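Local coordinates for protein putative MAR1 (Leishmania donovani, PDB 1X9G) that is of unknown function but belongs to the isochorismatase superfamily and may be a MAR1 ribonuclease, at residues 12-17 / 132-137; 20-25 / 102-107. One frame throughout, in Å; residues are numbered along the deposited sequence.

Contact 1 (12-17 / 132-137); sequences LMPHYS and NKRVFL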
ATOM      1  N   LEU A  12       7.094 -16.186   6.831  1.00 67.05           N
ATOM      2  CA  LEU A  12       6.931 -16.661   5.435  1.00 63.36           C
ATOM      3  C   LEU A  12       6.466 -18.126   5.413  1.00 61.85           C
ATOM      4  O   LEU A  12       6.070 -18.638   6.454  1.00 61.29           O
ATOM      5  CB  LEU A  12       8.239 -16.482   4.656  1.00 62.75           C
ATOM      6  CG  LEU A  12       8.811 -15.081   4.459  1.00 60.07           C
ATOM      7  CD1 LEU A  12      10.266 -15.126   4.140  1.00 58.42           C
ATOM      8  CD2 LEU A  12       8.077 -14.375   3.330  1.00 61.55           C
ATOM      9  N   MET A  13       6.478 -18.790   4.257  1.00 59.76           N
ATOM     10  CA  MET A  13       6.292 -20.261   4.239  1.00 60.51           C
ATOM     11  C   MET A  13       7.387 -20.971   5.079  1.00 61.21           C
ATOM     12  O   MET A  13       8.572 -20.601   5.012  1.00 61.14           O
ATOM     13  CB  MET A  13       6.291 -20.823   2.813  1.00 60.13           C
ATOM     14  CG  MET A  13       5.090 -20.362   2.009  1.00 59.17           C
ATOM     15  SD  MET A  13       4.549 -21.463   0.740  1.00 59.84           S
ATOM     16  CE  MET A  13       3.564 -22.619   1.710  1.00 59.34           C
ATOM     17  N   PRO A  14       6.991 -21.940   5.919  1.00 61.58           N
ATOM     18  CA  PRO A  14       7.997 -22.708   6.658  1.00 61.16           C
ATOM     19  C   PRO A  14       8.577 -23.758   5.718  1.00 60.86           C
ATOM     20  O   PRO A  14       7.967 -23.997   4.656  1.00 60.66           O
ATOM     21  CB  PRO A  14       7.186 -23.364   7.788  1.00 61.46           C
ATOM     22  CG  PRO A  14       5.789 -23.433   7.293  1.00 61.04           C
ATOM     23  CD  PRO A  14       5.610 -22.372   6.222  1.00 61.65           C
ATOM     24  N   HIS A  15       9.728 -24.352   6.088  1.00 60.46           N
ATOM     25  CA  HIS A  15      10.314 -25.500   5.373  1.00 60.01           C
ATOM     26  C   HIS A  15       9.227 -26.527   5.030  1.00 60.50           C
ATOM     27  O   HIS A  15       8.371 -26.815   5.853  1.00 58.84           O
ATOM     28  CB  HIS A  15      11.499 -26.162   6.135  1.00 59.41           C
ATOM     29  CG  HIS A  15      12.162 -27.238   5.329  1.00 60.36           C
ATOM     30  ND1 HIS A  15      11.881 -28.582   5.506  1.00 60.08           N
ATOM     31  CD2 HIS A  15      12.984 -27.168   4.249  1.00 60.08           C
ATOM     32  CE1 HIS A  15      12.521 -29.293   4.591  1.00 59.23           C
ATOM     33  NE2 HIS A  15      13.192 -28.461   3.811  1.00 60.40           N
ATOM     34  N   TYR A  16       9.264 -27.069   3.815  1.00 62.77           N
ATOM     35  CA  TYR A  16       8.211 -28.005   3.343  1.00 65.74           C
ATOM     36  C   TYR A  16       7.836 -29.172   4.273  1.00 67.22           C
ATOM     37  O   TYR A  16       6.708 -29.688   4.186  1.00 67.57           O
ATOM     38  CB  TYR A  16       8.488 -28.556   1.929  1.00 66.02           C
ATOM     39  CG  TYR A  16       9.788 -29.332   1.729  1.00 66.45           C
ATOM     40  CD1 TYR A  16      10.790 -28.820   0.896  1.00 66.87           C
ATOM     41  CD2 TYR A  16      10.003 -30.594   2.315  1.00 68.03           C
ATOM     42  CE1 TYR A  16      11.981 -29.511   0.674  1.00 67.09           C
ATOM     43  CE2 TYR A  16      11.218 -31.315   2.099  1.00 67.10           C
ATOM     44  CZ  TYR A  16      12.203 -30.755   1.269  1.00 68.13           C
ATOM     45  OH  TYR A  16      13.421 -31.385   1.008  1.00 66.03           O
ATOM     46  N   SER A  17       8.763 -29.558   5.150  1.00 68.10           N
ATOM     47  CA  SER A  17       8.591 -30.712   6.023  1.00 70.31           C
ATOM     48  C   SER A  17       7.947 -30.379   7.363  1.00 71.40           C
ATOM     49  O   SER A  17       7.673 -31.284   8.155  1.00 71.73           O
ATOM     50  CB  SER A  17       9.948 -31.410   6.257  1.00 70.09           C
ATOM     51  OG  SER A  17      10.824 -30.558   6.988  1.00 71.68           O
ATOM     52  N   ASN A 132      -8.408 -20.370  10.081  1.00 66.55           N
ATOM     53  CA  ASN A 132      -7.053 -20.273  10.644  1.00 66.14           C
ATOM     54  C   ASN A 132      -5.933 -20.901   9.830  1.00 65.60           C
ATOM     55  O   ASN A 132      -4.908 -21.260  10.396  1.00 66.42           O
ATOM     56  CB  ASN A 132      -6.953 -20.799  12.081  1.00 66.00           C
ATOM     57  CG  ASN A 132      -7.970 -20.179  13.012  1.00 67.27           C
ATOM     58  OD1 ASN A 132      -8.141 -18.953  13.091  1.00 64.68           O
ATOM     59  ND2 ASN A 132      -8.642 -21.037  13.753  1.00 69.17           N
ATOM     60  N   LYS A 133      -6.077 -21.026   8.517  1.00 64.36           N
ATOM     61  CA  LYS A 133      -4.925 -21.477   7.734  1.00 63.58           C
ATOM     62  C   LYS A 133      -4.054 -20.276   7.340  1.00 62.75           C
ATOM     63  O   LYS A 133      -4.572 -19.149   7.270  1.00 62.90           O
ATOM     64  CB  LYS A 133      -5.371 -22.294   6.524  1.00 63.62           C
ATOM     65  CG  LYS A 133      -5.652 -23.747   6.892  1.00 65.52           C
ATOM     66  CD  LYS A 133      -7.085 -23.951   7.436  1.00 65.43           C
ATOM     67  CE  LYS A 133      -7.512 -25.406   7.324  1.00 66.01           C
ATOM     68  NZ  LYS A 133      -7.058 -26.221   8.485  1.00 65.62           N
ATOM     69  N   ARG A 134      -2.745 -20.475   7.141  1.00 60.76           N
ATOM     70  CA  ARG A 134      -1.973 -19.382   6.553  1.00 59.47           C
ATOM     71  C   ARG A 134      -2.175 -19.458   5.050  1.00 58.08           C
ATOM     72  O   ARG A 134      -2.071 -20.550   4.456  1.00 58.08           O
ATOM     73  CB  ARG A 134      -0.482 -19.395   6.889  1.00 59.82           C
ATOM     74  CG  ARG A 134      -0.103 -20.039   8.197  1.00 61.78           C
ATOM     75  CD  ARG A 134       0.786 -19.221   9.103  1.00 63.61           C
ATOM     76  NE  ARG A 134       1.672 -18.248   8.450  1.00 67.94           N
ATOM     77  CZ  ARG A 134       2.996 -18.376   8.332  1.00 67.56           C
ATOM     78  NH1 ARG A 134       3.617 -19.475   8.777  1.00 67.68           N
ATOM     79  NH2 ARG A 134       3.697 -17.414   7.739  1.00 65.47           N
ATOM     80  N   VAL A 135      -2.480 -18.321   4.421  1.00 55.09           N
ATOM     81  CA  VAL A 135      -2.581 -18.330   2.983  1.00 52.36           C
ATOM     82  C   VAL A 135      -1.474 -17.580   2.220  1.00 51.84           C
ATOM     83  O   VAL A 135      -1.028 -16.508   2.635  1.00 52.13           O
ATOM     84  CB  VAL A 135      -4.074 -18.211   2.443  1.00 52.62           C
ATOM     85  CG1 VAL A 135      -5.085 -18.026   3.523  1.00 49.06           C
ATOM     86  CG2 VAL A 135      -4.206 -17.258   1.293  1.00 49.56           C
ATOM     87  N   PHE A 136      -0.992 -18.216   1.149  1.00 51.21           N
ATOM     88  CA  PHE A 136       0.125 -17.741   0.338  1.00 51.20           C
ATOM     89  C   PHE A 136      -0.268 -17.773  -1.094  1.00 51.89           C
ATOM     90  O   PHE A 136      -0.821 -18.771  -1.563  1.00 51.91           O
ATOM     91  CB  PHE A 136       1.362 -18.617   0.530  1.00 51.26           C
ATOM     92  CG  PHE A 136       1.767 -18.757   1.955  1.00 52.36           C
ATOM     93  CD1 PHE A 136       1.172 -19.730   2.761  1.00 53.21           C
ATOM     94  CD2 PHE A 136       2.728 -17.897   2.509  1.00 54.64           C
ATOM     95  CE1 PHE A 136       1.553 -19.850   4.111  1.00 53.61           C
ATOM     96  CE2 PHE A 136       3.098 -17.982   3.838  1.00 52.50           C
ATOM     97  CZ  PHE A 136       2.523 -18.977   4.640  1.00 53.63           C
ATOM     98  N   LEU A 137      -0.002 -16.680  -1.804  1.00 52.16           N
ATOM     99  CA  LEU A 137      -0.602 -16.494  -3.108  1.00 53.61           C
ATOM    100  C   LEU A 137       0.476 -16.073  -4.080  1.00 54.41           C
ATOM    101  O   LEU A 137       1.113 -15.083  -3.873  1.00 54.33           O
ATOM    102  CB  LEU A 137      -1.730 -15.420  -3.018  1.00 53.73           C
ATOM    103  CG  LEU A 137      -2.936 -15.757  -2.123  1.00 53.30           C
ATOM    104  CD1 LEU A 137      -3.238 -14.666  -1.200  1.00 53.13           C
ATOM    105  CD2 LEU A 137      -4.166 -16.091  -2.985  1.00 53.73           C
TER
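M13 lays its side chain over one face of the F136 ring. The methylene CG of M13 sits 3.5 Å from the ring centroid of F136, 15° off the ring normal, a CH-pi contact displaced slightly toward the CD2–CE2 edge. The sulfur follows over the same face: M13 SD is 4.4 Å from that centroid, a Met-aromatic contact. The chain then bends at chi3 (82°), which brings M13 CE back to 3.9 Å from F136 CD1, so methylene, sulfur and methyl all meet the ring. The backbone of 12-17 also comes close, with L12 C 3.7 Å from F136 CE2.

F136 belongs to strand 134-143 of the parallel sheet at the core of the isochorismatase fold, and the irregular segment that leads toward the first strand, 21-26, passes across the side chains of this later strand. V111 of the adjacent strand 109-115 also touches M13, so the methionine bridges two strands.

The polar part includes a hydrogen bond from R134 NH2 to L12 O, 3.0 Å long. It is bent, with 137° at the hydrogen, and the donor stands above the carbonyl plane. R134 reaches it through a chain bent at chi2 and chi3, which brings one face of its guanidinium over F136 CZ. E165 makes a long, weak ion pair with the same NH2. The backbone N and O of M13 are hydrogen-bonded to the side chains of Q175 and K178, while A126 of the second subunit packs against L12.

Contact 2 (20-25 / 102-107); sequences KTAFLC and ELLEDV
The start of the first strand, 21-26, meets the turn that follows helix 98-102 and leads into strand 109-115, its neighbour in the parallel sheet. Of the turn residues, V107 has the broadest contact with 20-25. Its CG1 lies anti to the backbone N (chi1 164°) and rests against the backbone at the start of the strand, 3.4 Å from A22 N, and also 3.8 Å from the O of K20 just before it. The same methyl meets A22 CB at 3.9 Å, and the other branch, V107 CG2, comes within 4.0 Å of K20 CB. A22 CB has a second apolar neighbour in L104, whose CD2 is 3.8 Å away. The small methyl of A22 is therefore met by the ends of two branched side chains from the turn.

L104 to V107 form a type I beta turn, closed by the bond from V107 N to L104 O, and this brings both apolar residues to the strand. The turn belongs to the connection between two parallel strands of the isochorismatase domain: past it the chain enters strand 109-115, where N109 and V111 make backbone hydrogen bonds with A22. L128 of helix 117-130 packs on L104.

At the more exposed margin, K20 runs obliquely across D106. Its aliphatic part does the touching, with K20 CD 3.4 Å from D106 O and K20 CE 3.4 Å from D106 OD2. The chain bends at chi4 (-103°), and K20 NZ remains 4.3 Å from D106 OD2, too far for a salt bridge, though the opposite charges probably still attract. D106 makes its salt bridge through OD1 instead, with K61 of strand 60-67.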
ATOM      1  N   LYS A  20       1.665 -29.465   6.811  1.00 70.46           N
ATOM      2  CA  LYS A  20       1.121 -29.787   5.491  1.00 69.82           C
ATOM      3  C   LYS A  20       0.695 -28.511   4.774  1.00 68.83           C
ATOM      4  O   LYS A  20       0.277 -27.544   5.406  1.00 68.85           O
ATOM      5  CB  LYS A  20      -0.105 -30.723   5.570  1.00 69.91           C
ATOM      6  CG  LYS A  20       0.050 -31.976   6.417  1.00 70.58           C
ATOM      7  CD  LYS A  20      -1.011 -33.017   6.071  1.00 71.20           C
ATOM      8  CE  LYS A  20      -0.544 -34.487   6.364  1.00 73.64           C
ATOM      9  NZ  LYS A  20      -0.132 -35.277   5.129  1.00 74.29           N
ATOM     10  N   THR A  21       0.774 -28.544   3.448  1.00 67.52           N
ATOM     11  CA  THR A  21       0.396 -27.459   2.567  1.00 66.17           C
ATOM     12  C   THR A  21      -0.517 -27.985   1.473  1.00 65.59           C
ATOM     13  O   THR A  21      -0.162 -28.941   0.788  1.00 65.24           O
ATOM     14  CB  THR A  21       1.635 -26.902   1.840  1.00 66.50           C
ATOM     15  OG1 THR A  21       2.499 -26.259   2.782  1.00 65.00           O
ATOM     16  CG2 THR A  21       1.211 -25.906   0.723  1.00 66.61           C
ATOM     17  N   ALA A  22      -1.678 -27.363   1.292  1.00 64.61           N
ATOM     18  CA  ALA A  22      -2.496 -27.628   0.097  1.00 63.54           C
ATOM     19  C   ALA A  22      -2.191 -26.610  -0.999  1.00 63.20           C
ATOM     20  O   ALA A  22      -2.190 -25.381  -0.758  1.00 63.04           O
ATOM     21  CB  ALA A  22      -4.024 -27.662   0.418  1.00 62.53           C
ATOM     22  N   PHE A  23      -1.877 -27.141  -2.179  1.00 62.03           N
ATOM     23  CA  PHE A  23      -1.953 -26.405  -3.418  1.00 61.11           C
ATOM     24  C   PHE A  23      -3.393 -26.435  -3.924  1.00 60.96           C
ATOM     25  O   PHE A  23      -4.004 -27.489  -4.078  1.00 60.78           O
ATOM     26  CB  PHE A  23      -0.964 -26.958  -4.445  1.00 61.10           C
ATOM     27  CG  PHE A  23       0.476 -26.991  -3.948  1.00 61.56           C
ATOM     28  CD1 PHE A  23       1.221 -28.154  -4.019  1.00 62.36           C
ATOM     29  CD2 PHE A  23       1.080 -25.847  -3.411  1.00 61.62           C
ATOM     30  CE1 PHE A  23       2.565 -28.194  -3.557  1.00 64.23           C
ATOM     31  CE2 PHE A  23       2.412 -25.876  -2.951  1.00 64.48           C
ATOM     32  CZ  PHE A  23       3.158 -27.067  -3.026  1.00 63.45           C
ATOM     33  N   LEU A  24      -3.948 -25.249  -4.138  1.00 60.69           N
ATOM     34  CA  LEU A  24      -5.347 -25.114  -4.496  1.00 60.09           C
ATOM     35  C   LEU A  24      -5.440 -24.439  -5.837  1.00 59.96           C
ATOM     36  O   LEU A  24      -5.118 -23.255  -5.955  1.00 60.99           O
ATOM     37  CB  LEU A  24      -6.057 -24.307  -3.431  1.00 59.80           C
ATOM     38  CG  LEU A  24      -7.555 -24.197  -3.505  1.00 59.85           C
ATOM     39  CD1 LEU A  24      -8.153 -25.521  -4.021  1.00 58.67           C
ATOM     40  CD2 LEU A  24      -8.131 -23.757  -2.116  1.00 59.66           C
ATOM     41  N   CYS A  25      -5.876 -25.199  -6.843  1.00 59.68           N
ATOM     42  CA  CYS A  25      -5.855 -24.742  -8.215  1.00 59.24           C
ATOM     43  C   CYS A  25      -7.262 -24.314  -8.615  1.00 58.80           C
ATOM     44  O   CYS A  25      -8.146 -25.160  -8.852  1.00 58.25           O
ATOM     45  CB  CYS A  25      -5.325 -25.838  -9.130  1.00 59.14           C
ATOM     46  SG  CYS A  25      -5.453 -25.389 -10.876  1.00 60.84           S
ATOM     47  N   GLU A 102     -12.936 -30.864   4.831  1.00 75.21           N
ATOM     48  CA  GLU A 102     -12.391 -32.053   5.470  1.00 75.80           C
ATOM     49  C   GLU A 102     -10.999 -32.388   4.909  1.00 74.83           C
ATOM     50  O   GLU A 102     -10.123 -32.901   5.621  1.00 74.10           O
ATOM     51  CB  GLU A 102     -13.363 -33.251   5.380  1.00 76.28           C
ATOM     52  CG  GLU A 102     -14.140 -33.435   4.051  1.00 76.84           C
ATOM     53  CD  GLU A 102     -15.144 -34.630   4.086  1.00 77.92           C
ATOM     54  OE1 GLU A 102     -15.110 -35.425   5.077  1.00 79.11           O
ATOM     55  OE2 GLU A 102     -15.958 -34.775   3.117  1.00 78.93           O
ATOM     56  N   LEU A 103     -10.801 -32.053   3.637  1.00 73.92           N
ATOM     57  CA  LEU A 103      -9.526 -32.257   2.958  1.00 73.14           C
ATOM     58  C   LEU A 103      -8.459 -31.236   3.423  1.00 73.17           C
ATOM     59  O   LEU A 103      -7.308 -31.265   2.970  1.00 73.04           O
ATOM     60  CB  LEU A 103      -9.779 -32.203   1.453  1.00 73.03           C
ATOM     61  CG  LEU A 103      -8.941 -32.828   0.339  1.00 73.29           C
ATOM     62  CD1 LEU A 103      -8.697 -34.364   0.488  1.00 73.98           C
ATOM     63  CD2 LEU A 103      -9.655 -32.526  -0.948  1.00 72.40           C
ATOM     64  N   LEU A 104      -8.854 -30.377   4.368  1.00 72.71           N
ATOM     65  CA  LEU A 104      -7.985 -29.375   5.008  1.00 72.69           C
ATOM     66  C   LEU A 104      -7.983 -29.537   6.527  1.00 72.74           C
ATOM     67  O   LEU A 104      -7.448 -28.691   7.247  1.00 72.57           O
ATOM     68  CB  LEU A 104      -8.482 -27.946   4.694  1.00 71.71           C
ATOM     69  CG  LEU A 104      -8.405 -27.418   3.270  1.00 70.85           C
ATOM     70  CD1 LEU A 104      -9.091 -26.018   3.149  1.00 71.92           C
ATOM     71  CD2 LEU A 104      -6.990 -27.406   2.723  1.00 67.98           C
ATOM     72  N   GLU A 105      -8.618 -30.596   7.016  1.00 73.24           N
ATOM     73  CA  GLU A 105      -8.691 -30.824   8.457  1.00 73.99           C
ATOM     74  C   GLU A 105      -7.319 -30.887   9.110  1.00 73.30           C
ATOM     75  O   GLU A 105      -7.194 -30.518  10.277  1.00 73.55           O
ATOM     76  CB  GLU A 105      -9.515 -32.065   8.806  1.00 74.03           C
ATOM     77  CG  GLU A 105     -10.981 -31.788   9.219  1.00 75.33           C
ATOM     78  CD  GLU A 105     -11.826 -33.087   9.344  1.00 76.19           C
ATOM     79  OE1 GLU A 105     -11.411 -34.034  10.063  1.00 76.30           O
ATOM     80  OE2 GLU A 105     -12.913 -33.158   8.714  1.00 79.80           O
ATOM     81  N   ASP A 106      -6.297 -31.308   8.360  1.00 72.61           N
ATOM     82  CA  ASP A 106      -4.917 -31.417   8.894  1.00 72.07           C
ATOM     83  C   ASP A 106      -3.864 -30.597   8.135  1.00 71.03           C
ATOM     84  O   ASP A 106      -2.662 -30.943   8.163  1.00 70.68           O
ATOM     85  CB  ASP A 106      -4.468 -32.888   8.887  1.00 72.66           C
ATOM     86  CG  ASP A 106      -4.361 -33.454   7.475  1.00 74.22           C
ATOM     87  OD1 ASP A 106      -4.837 -32.793   6.520  1.00 74.79           O
ATOM     88  OD2 ASP A 106      -3.804 -34.562   7.316  1.00 77.79           O
ATOM     89  N   VAL A 107      -4.313 -29.545   7.436  1.00 69.60           N
ATOM     90  CA  VAL A 107      -3.443 -28.749   6.560  1.00 67.78           C
ATOM     91  C   VAL A 107      -3.224 -27.422   7.247  1.00 66.86           C
ATOM     92  O   VAL A 107      -4.172 -26.851   7.781  1.00 66.79           O
ATOM     93  CB  VAL A 107      -4.013 -28.629   5.079  1.00 68.28           C
ATOM     94  CG1 VAL A 107      -3.341 -27.491   4.264  1.00 67.32           C
ATOM     95  CG2 VAL A 107      -3.826 -29.960   4.311  1.00 66.91           C
TER

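The centres of contacts 1 and 2 lie about 11 Å apart, and both reach the same parallel sheet. Along the chain, 12-17 comes first, then 20-25, 102-107 and 132-137, so both segments of contact 2 fall between those of contact 1. Strand 109-115 runs between strands 21-26 and 134-143 in the sheet and joins the two regions. They also touch directly: K133 NZ probably hydrogen-bonds to L104 O and V107 O, tying the approach to strand 134-143 to the turn of contact 2, while M13 CE packs on T21 OG1. Sequence-distant pieces of the chain are thereby brought together around three adjacent strands.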